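Local coordinates for protein acyltransferase (Streptococcus pneumoniae, PDB 5UG1) that probably transfers acetyl groups to the hydroxyls of peptidoglycan sugars, serving as the catalytic domain of a bacterial peptidoglycan O-acetyltransferase, at residues E114-E117 / T123-D126. Numbering follows the deposited sequence.
Sequences ELAE and TIAD. With NA (sodium ion), chain C.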
ATOM      1  N   GLU A 114       0.327 -13.550  -2.281  1.00 22.79           N
ATOM      2  CA  GLU A 114       0.521 -14.846  -1.628  1.00 21.28           C
ATOM      3  C   GLU A 114       0.612 -14.681  -0.126  1.00 23.26           C
ATOM      4  O   GLU A 114       0.054 -15.484   0.630  1.00 20.89           O
ATOM      5  CB  GLU A 114       1.774 -15.544  -2.161  1.00 23.35           C
ATOM      6  CG  GLU A 114       1.770 -15.698  -3.667  1.00 33.28           C
ATOM      7  CD  GLU A 114       2.799 -16.686  -4.194  1.00 43.47           C
ATOM      8  OE1 GLU A 114       3.955 -16.687  -3.721  1.00 46.48           O
ATOM      9  OE2 GLU A 114       2.438 -17.465  -5.093  1.00 49.75           O
ATOM     10  N   LEU A 115       1.307 -13.636   0.316  1.00 24.33           N
ATOM     11  CA  LEU A 115       1.450 -13.378   1.736  1.00 23.82           C
ATOM     12  C   LEU A 115       0.106 -13.031   2.363  1.00 25.93           C
ATOM     13  O   LEU A 115      -0.213 -13.512   3.454  1.00 25.15           O
ATOM     14  CB  LEU A 115       2.471 -12.255   1.960  1.00 22.20           C
ATOM     15  CG  LEU A 115       3.935 -12.601   1.683  1.00 24.66           C
ATOM     16  CD1 LEU A 115       4.855 -11.378   1.857  1.00 21.60           C
ATOM     17  CD2 LEU A 115       4.370 -13.735   2.582  1.00 26.86           C
ATOM     18  N   ALA A 116      -0.696 -12.207   1.684  1.00 25.52           N
ATOM     19  CA  ALA A 116      -2.001 -11.830   2.225  1.00 23.38           C
ATOM     20  C   ALA A 116      -2.944 -13.027   2.286  1.00 29.02           C
ATOM     21  O   ALA A 116      -3.662 -13.211   3.272  1.00 29.92           O
ATOM     22  CB  ALA A 116      -2.612 -10.708   1.387  1.00 20.39           C
ATOM     23  N   GLU A 117      -2.968 -13.843   1.236  1.00 33.43           N
ATOM     24  CA  GLU A 117      -3.757 -15.068   1.279  1.00 32.87           C
ATOM     25  C   GLU A 117      -3.337 -15.950   2.444  1.00 28.58           C
ATOM     26  O   GLU A 117      -4.184 -16.532   3.137  1.00 25.46           O
ATOM     27  CB  GLU A 117      -3.604 -15.826  -0.036  1.00 33.47           C
ATOM     28  CG  GLU A 117      -4.361 -15.202  -1.165  1.00 43.68           C
ATOM     29  CD  GLU A 117      -5.837 -15.173  -0.877  1.00 58.83           C
ATOM     30  OE1 GLU A 117      -6.469 -16.254  -0.936  1.00 64.76           O
ATOM     31  OE2 GLU A 117      -6.355 -14.078  -0.558  1.00 63.20           O
ATOM     32  N   THR A 123      -4.279  -8.316   4.960  1.00 22.01           N
ATOM     33  CA  THR A 123      -5.318  -8.132   3.958  1.00 20.12           C
ATOM     34  C   THR A 123      -4.721  -7.426   2.746  1.00 25.22           C
ATOM     35  O   THR A 123      -3.917  -6.500   2.897  1.00 19.68           O
ATOM     36  CB  THR A 123      -6.492  -7.285   4.532  1.00 21.57           C
ATOM     37  OG1 THR A 123      -7.061  -7.936   5.682  1.00 26.34           O
ATOM     38  CG2 THR A 123      -7.563  -7.041   3.472  1.00 22.70           C
ATOM     39  N   ILE A 124      -5.132  -7.846   1.533  1.00 28.04           N
ATOM     40  CA  ILE A 124      -4.620  -7.247   0.300  1.00 27.48           C
ATOM     41  C   ILE A 124      -5.466  -6.035  -0.067  1.00 24.45           C
ATOM     42  O   ILE A 124      -6.682  -6.014   0.155  1.00 23.30           O
ATOM     43  CB  ILE A 124      -4.592  -8.275  -0.850  1.00 25.25           C
ATOM     44  CG1 ILE A 124      -3.562  -7.867  -1.919  1.00 19.19           C
ATOM     45  CG2 ILE A 124      -5.983  -8.438  -1.478  1.00 25.90           C
ATOM     46  CD1 ILE A 124      -2.130  -7.880  -1.407  1.00 20.39           C
ATOM     47  N   ALA A 125      -4.805  -5.008  -0.599  1.00 24.38           N
ATOM     48  CA  ALA A 125      -5.438  -3.887  -1.292  1.00 28.00           C
ATOM     49  C   ALA A 125      -4.830  -3.871  -2.693  1.00 28.27           C
ATOM     50  O   ALA A 125      -3.735  -3.329  -2.889  1.00 24.72           O
ATOM     51  CB  ALA A 125      -5.214  -2.569  -0.555  1.00 22.80           C
ATOM     52  N   ASP A 126      -5.531  -4.466  -3.667  1.00 28.20           N
ATOM     53  CA  ASP A 126      -4.910  -4.848  -4.943  1.00 24.62           C
ATOM     54  C   ASP A 126      -5.007  -3.708  -5.961  1.00 27.99           C
ATOM     55  O   ASP A 126      -5.712  -3.771  -6.977  1.00 23.19           O
ATOM     56  CB  ASP A 126      -5.534  -6.127  -5.478  1.00 22.05           C
ATOM     57  CG  ASP A 126      -4.585  -6.894  -6.381  1.00 23.34           C
ATOM     58  OD1 ASP A 126      -3.606  -6.286  -6.875  1.00 23.21           O
ATOM     59  OD2 ASP A 126      -4.809  -8.111  -6.588  1.00 25.39           O
TER
HETATM   60 NA    NA C 702      -5.002 -12.822   5.108  1.00 22.54          NA
HETATM   61  O   HOH W   1      -5.373 -15.177   5.270  1.00 16.28           O
HETATM   62  O   HOH W   2      -6.553 -12.353   3.378  1.00 22.45           O
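Ala116 and Ile124 meet where a helix nears its end beside an edge strand, a worked example of how one methyl group fills the gap between two elements, with Ala116 CA 5.3 Å from Thr123 CA. Followed outward, Ile124 begins with CB, 3.9 Å from Ala116 CB, while its backbone N is 3.8 Å from that same methyl, which also reaches the carbonyl carbon of Thr123. CG1, anti to the backbone N (chi1 -157°), stands back at 4.5 Å from Ala116 CB, and the next torsion (chi2 65°) turns the tip, CD1, back toward the methyl, 4.0 Å from Ala116 CB. CG2 takes the other branch, between the backbone N and the carbonyl carbon, and leaves the alanine to CB and CD1. The pair closes the second half of a beta-alpha-beta crossover, strand 86-90, helix 102-118 and strand 122-125, at the border of the parallel sheet of this atypical alpha/beta hydrolase fold. The Thr123 side chain leaves its backbone away from helix 102-118 and touches helix 150-171, with OG1 hydrogen-bonded to NE2 of His86. Past the methyl contact, a sodium ion joins helix end to strand start, bound by Ala116 O at 2.3 Å, by Thr119 O and Ile122 O, and by two waters. One water donates a hydrogen bond to Glu117 O at 2.8 Å.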